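PDB 6Z96: TudS from Uncultured bacterium, which removes sulfur from thiouracil with the help of a [4Fe-4S] cluster, apparently without redox chemistry and by way of a [4Fe-5S] intermediate. Local coordinates for residues C43-A47 with G48-T52; D71-A74 with E75-G79; G79-L82 with A83-L86. All coordinates share one frame; numbering follows the deposited sequence.

Overall arrangement
All three contacts are local, each within one continuous stretch of chain. Interaction 1 is the short helix 44-47 and its exit loop, beside the iron-sulfur cluster, whereas interactions 2 and 3 lie in series on helix 73-90 and share Gly79. That long helix packs against interaction 1: Phe76 of interaction 2 meets Glu45 and Leu50, and Leu82 of interaction 3 reaches Ala47. Chemistry changes with place. Residues 43-52 bring a metal ligand and a pocket carboxylate, residues 71-79 hold a helix start with an Asx turn beside a buried ring, and residues 79-86 are almost wholly backbone bonding, with Ala80, Ala83 and Leu84 buried and Glu81 and Leu82 more exposed.

Interaction 1: residues C43-A47 with G48-T52; sequences CPEVA and GGLPT. With SF4 (iron/sulfur cluster), chain C; EDO (1,2-ethanediol), chain E.
Gly48 N bonds back to Pro44 O, Gly49 N to Val46 O and Leu50 N to Glu45 O, the last at 3.0 Å, so that the single-turn helix 44-47 is closed by a Schellman motif. Gly49 has positive phi (105°), at which a side chain would jam against the preceding carbonyl. Water 1 joins Val46 O to Leu50 O across the turn. At the other end, Cys43 is the N-cap: its SG, turned away from the Cys43 backbone N (chi1 172°), accepts from Val46 N at 3.5 Å and binds iron FE3 of the cluster at 2.3 Å. Glu45 extends from the helix past the cluster, CG lying 3.6 Å from sulfide S2, while Leu50 CD1 packs against Glu45 CB at 3.9 Å. The Glu45 carboxylate forms a salt bridge through OE1 with Arg54, accepts there from an ethanediol probably left by crystallisation, and bonds Ser103 through OE2. Replacing Glu45 with an alanine would probably leave Arg54 and Ser103 without their carboxylate partner and remove the packing of CG against sulfide S2. Because Glu45 touches the bound hydrogen sulfide, this turn brings a cluster ligand and a carboxylate lining the hydrogen sulfide pocket together within three residues.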
# COMPACT_ATOMS: atom_id res chain seq x y z
N CYS A 43 -4.97 3.62 3.95
CA CYS A 43 -4.49 4.38 2.79
C CYS A 43 -3.43 5.34 3.31
O CYS A 43 -3.77 6.32 3.96
CB CYS A 43 -5.61 5.17 2.10
SG CYS A 43 -4.99 6.28 0.82
N PRO A 44 -2.16 5.12 2.98
CA PRO A 44 -1.11 6.02 3.48
C PRO A 44 -1.28 7.48 3.08
O PRO A 44 -0.97 8.36 3.88
CB PRO A 44 0.17 5.44 2.85
CG PRO A 44 -0.15 3.96 2.59
CD PRO A 44 -1.62 3.95 2.25
N GLU A 45 -1.76 7.74 1.84
CA GLU A 45 -1.86 9.14 1.42
C GLU A 45 -2.95 9.89 2.16
O GLU A 45 -2.73 11.04 2.57
CB GLU A 45 -1.99 9.26 -0.09
CG GLU A 45 -0.66 8.88 -0.70
CD GLU A 45 -0.68 8.59 -2.19
OE1 GLU A 45 -1.55 9.18 -2.88
OE2 GLU A 45 0.18 7.82 -2.68
N VAL A 46 -4.10 9.25 2.37
CA VAL A 46 -5.17 9.89 3.12
C VAL A 46 -4.77 9.98 4.60
O VAL A 46 -4.95 11.03 5.23
CB VAL A 46 -6.49 9.13 2.93
CG1 VAL A 46 -7.55 9.61 3.90
CG2 VAL A 46 -6.98 9.27 1.48
N ALA A 47 -4.13 8.92 5.14
CA ALA A 47 -3.70 8.97 6.56
C ALA A 47 -2.68 10.09 6.77
O ALA A 47 -2.68 10.73 7.83
CB ALA A 47 -3.08 7.63 6.96
N GLY A 48 -1.85 10.34 5.75
CA GLY A 48 -0.80 11.35 5.78
C GLY A 48 -1.31 12.78 5.62
O GLY A 48 -0.53 13.72 5.74
N GLY A 49 -2.62 12.93 5.35
CA GLY A 49 -3.25 14.25 5.27
C GLY A 49 -3.58 14.77 3.88
O GLY A 49 -4.01 15.92 3.76
N LEU A 50 -3.41 13.93 2.84
CA LEU A 50 -3.71 14.39 1.49
C LEU A 50 -5.22 14.22 1.20
O LEU A 50 -5.90 13.37 1.77
CB LEU A 50 -2.88 13.63 0.47
CG LEU A 50 -1.37 13.88 0.59
CD1 LEU A 50 -0.60 12.88 -0.27
CD2 LEU A 50 -1.03 15.28 0.20
N PRO A 51 -5.76 15.14 0.37
CA PRO A 51 -7.19 15.09 0.06
C PRO A 51 -7.51 14.06 -1.03
O PRO A 51 -6.61 13.44 -1.61
CB PRO A 51 -7.45 16.52 -0.43
CG PRO A 51 -6.20 16.84 -1.24
CD PRO A 51 -5.07 16.22 -0.37
N THR A 52 -8.82 13.87 -1.32
CA THR A 52 -9.25 12.97 -2.39
C THR A 52 -10.32 13.75 -3.17
O THR A 52 -11.37 14.07 -2.60
CB THR A 52 -9.87 11.71 -1.83
OG1 THR A 52 -8.92 11.07 -0.98
CG2 THR A 52 -10.25 10.75 -2.94
FE1 SF4 C . -3.06 5.21 -3.36
FE2 SF4 C . -4.46 2.98 -2.78
FE3 SF4 C . -4.15 4.92 -0.85
FE4 SF4 C . -2.04 3.32 -1.60
S1 SF4 C . -3.99 2.69 -0.53
S2 SF4 C . -1.97 5.58 -1.28
S3 SF4 C . -2.44 3.08 -3.87
S4 SF4 C . -5.31 5.08 -2.85
C1 EDO E . -1.05 11.27 -5.22
O1 EDO E . -0.29 10.07 -5.22
C2 EDO E . -0.54 12.26 -4.24
O2 EDO E . -1.09 13.56 -4.42
O HOH W 1 -6.38 13.17 4.45

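Interaction 2: residues D71-A74 with E75-G79; sequences DVTA and EFDRG
An Asx turn from Asp71 to Thr73 opens helix 73-90, and its middle residue, Val72, meets Glu75 and Phe76. Asp71 OD1 takes two bonds from Thr73, one from OG1 at 2.6 Å on its syn side and one from the backbone N at 3.0 Å on its anti side, both from the same face of the carboxylate. This double grip fixes the carboxylate's rotation, and Asp71 OD2 is held in turn by His63. Val72 is the N-cap residue. Its carbonyl O accepts a nearly straight bond from Phe76 N (N-H...O 165°) and a weak one from Glu75 N, and it also lies at the edge of the Phe76 ring, near the ring plane. The methyl CG2 of Val72, set between its backbone N and carbonyl carbon, packs on Phe76 CE1 at 3.6 Å. Backbone bonding of Val72 with Val64 ties this helix start to strand 63-66, and the buried ring of Phe76 extends to Leu50 and Pro102. Glu75 folds back at chi2 (79°), bringing OE1 within 3.4 Å of Val72 CA; water 2 donates to that oxygen and more weakly to Asp71 O. One residue further on, Thr73 and Asp77 run side by side in the same direction, with Thr73 CG2 3.4 Å from Asp77 OD2. Asp77 OD1 forms a salt bridge with Lys124 on helix 124-131.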
# COMPACT_ATOMS: atom_id res chain seq x y z
N ASP A 71 6.05 19.69 -3.35
CA ASP A 71 6.68 18.59 -2.64
C ASP A 71 5.72 18.06 -1.59
O ASP A 71 5.32 18.78 -0.68
CB ASP A 71 8.00 19.06 -2.01
CG ASP A 71 8.87 17.90 -1.62
OD1 ASP A 71 8.46 17.13 -0.73
OD2 ASP A 71 9.97 17.74 -2.21
N VAL A 72 5.32 16.79 -1.75
CA VAL A 72 4.39 16.13 -0.84
C VAL A 72 5.06 15.04 -0.03
O VAL A 72 4.38 14.20 0.55
CB VAL A 72 3.14 15.61 -1.60
CG1 VAL A 72 2.29 16.79 -2.08
CG2 VAL A 72 3.51 14.71 -2.78
N THR A 73 6.40 15.06 0.08
CA THR A 73 7.12 14.01 0.80
C THR A 73 6.68 13.97 2.25
O THR A 73 6.57 12.89 2.82
CB THR A 73 8.64 14.25 0.77
OG1 THR A 73 9.06 14.64 -0.55
CG2 THR A 73 9.41 13.00 1.17
N ALA A 74 6.41 15.14 2.87
CA ALA A 74 6.01 15.14 4.28
C ALA A 74 4.78 14.25 4.55
O ALA A 74 4.75 13.47 5.51
CB ALA A 74 5.74 16.56 4.76
N GLU A 75 3.79 14.35 3.67
CA GLU A 75 2.56 13.59 3.83
C GLU A 75 2.78 12.12 3.50
O GLU A 75 2.25 11.25 4.17
CB GLU A 75 1.48 14.18 2.90
CG GLU A 75 1.03 15.57 3.37
CD GLU A 75 1.93 16.75 3.04
OE1 GLU A 75 2.84 16.60 2.18
OE2 GLU A 75 1.76 17.83 3.66
N PHE A 76 3.59 11.84 2.48
CA PHE A 76 3.90 10.45 2.13
C PHE A 76 4.65 9.76 3.27
O PHE A 76 4.37 8.61 3.59
CB PHE A 76 4.74 10.38 0.85
CG PHE A 76 3.89 10.35 -0.39
CD1 PHE A 76 3.15 11.46 -0.76
CD2 PHE A 76 3.81 9.21 -1.16
CE1 PHE A 76 2.34 11.42 -1.89
CE2 PHE A 76 3.00 9.17 -2.30
CZ PHE A 76 2.28 10.28 -2.65
N ASP A 77 5.61 10.48 3.89
CA ASP A 77 6.40 9.89 4.98
C ASP A 77 5.54 9.70 6.22
O ASP A 77 5.67 8.69 6.91
CB ASP A 77 7.61 10.77 5.30
CG ASP A 77 8.70 10.76 4.22
OD1 ASP A 77 8.64 9.90 3.32
OD2 ASP A 77 9.62 11.62 4.30
N ARG A 78 4.62 10.64 6.50
CA ARG A 78 3.69 10.48 7.62
C ARG A 78 2.82 9.26 7.42
O ARG A 78 2.64 8.47 8.35
CB ARG A 78 2.83 11.75 7.77
CG ARG A 78 1.71 11.55 8.82
CD ARG A 78 0.89 12.81 9.07
NE ARG A 78 1.50 13.57 10.16
CZ ARG A 78 0.97 14.66 10.70
NH1 ARG A 78 -0.19 15.14 10.26
NH2 ARG A 78 1.58 15.28 11.70
N GLY A 79 2.26 9.11 6.22
CA GLY A 79 1.40 7.96 5.95
C GLY A 79 2.15 6.64 6.06
O GLY A 79 1.62 5.65 6.59
O HOH W 2 2.27 19.14 0.67

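Interaction 3: residues G79-L82 with A83-L86; sequences GAEL and ALGL
Leu84 lays its CB 3.5 Å from Glu81 O, one turn back along the middle of helix 73-90. These residues form a regular alpha-helical stretch, in which four successive i to i+4 bonds link residues 79-82 to residues 83-86: Ala83 N to Gly79 O, Leu84 N to Ala80 O, Gly85 N to Glu81 O and Leu86 N to Leu82 O. Their lengths stay close to 3.0 Å. The bond from Leu84 N to Ala80 O is the straightest of the four, with an N-H...O angle of 163°.

Side-chain contact across these two segments is slight by comparison. The CB of Ala83 rests over two carbonyl oxygens of the preceding turn, 3.5 Å from Ala80 O and 3.6 Å from Gly79 O. Leu86 begins in the same manner, with CB 3.6 Å from Leu82 O, but its branched end leads away from residues 79-82.

The helix packs against strand 39-42 and helix 124-131. Leu82, Ala83 and Leu86 touch Phe42, at the end of strand 39-42, which is an outermost strand of the parallel sheet. Ala80 and Ala83 pack on Thr125 of helix 124-131, and Ala80 also on Leu128, while Leu84 reaches His132 and Ile134 beyond that helix. Glu81 and Leu82 remain largely exposed, though Glu81 also touches Leu128.

The Glu81 chain leaves the backbone with CG anti to N (chi1 -176°) and then bends at chi2, a course that brings the carboxylate nearer residues 83-86, Glu81 OE2 ending 4.1 Å from Leu84 CD2, a loose contact.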
# COMPACT_ATOMS: atom_id res chain seq x y z
N GLY A 79 2.26 9.11 6.22
CA GLY A 79 1.40 7.96 5.95
C GLY A 79 2.15 6.64 6.06
O GLY A 79 1.62 5.65 6.59
N ALA A 80 3.42 6.61 5.60
CA ALA A 80 4.22 5.37 5.73
C ALA A 80 4.45 5.04 7.20
O ALA A 80 4.30 3.88 7.61
CB ALA A 80 5.57 5.52 5.02
N GLU A 81 4.79 6.05 8.01
CA GLU A 81 5.01 5.82 9.44
C GLU A 81 3.76 5.37 10.14
O GLU A 81 3.82 4.52 11.03
CB GLU A 81 5.58 7.08 10.07
CG GLU A 81 5.95 6.91 11.54
CD GLU A 81 7.11 5.99 11.88
OE1 GLU A 81 7.12 5.49 13.03
OE2 GLU A 81 7.99 5.75 11.02
N LEU A 82 2.59 5.91 9.73
CA LEU A 82 1.33 5.49 10.33
C LEU A 82 0.99 4.05 9.93
O LEU A 82 0.43 3.29 10.74
CB LEU A 82 0.21 6.45 9.93
CG LEU A 82 0.32 7.78 10.64
CD1 LEU A 82 -0.63 8.79 10.00
CD2 LEU A 82 0.01 7.64 12.14
N ALA A 83 1.35 3.63 8.70
CA ALA A 83 1.12 2.23 8.29
C ALA A 83 1.97 1.30 9.17
O ALA A 83 1.47 0.30 9.68
CB ALA A 83 1.49 2.03 6.82
N LEU A 84 3.22 1.69 9.40
CA LEU A 84 4.11 0.91 10.27
C LEU A 84 3.55 0.87 11.70
O LEU A 84 3.54 -0.20 12.32
CB LEU A 84 5.52 1.54 10.28
CG LEU A 84 6.50 0.87 11.23
CD1 LEU A 84 6.77 -0.55 10.79
CD2 LEU A 84 7.80 1.64 11.31
N GLY A 85 3.05 2.00 12.20
CA GLY A 85 2.48 2.07 13.54
C GLY A 85 1.30 1.15 13.71
O GLY A 85 1.16 0.52 14.76
N LEU A 86 0.44 1.05 12.67
CA LEU A 86 -0.71 0.16 12.74
C LEU A 86 -0.23 -1.30 12.77
O LEU A 86 -0.74 -2.11 13.55
CB LEU A 86 -1.63 0.41 11.54
CG LEU A 86 -2.84 -0.49 11.43
CD1 LEU A 86 -3.78 -0.24 12.59
CD2 LEU A 86 -3.56 -0.29 10.12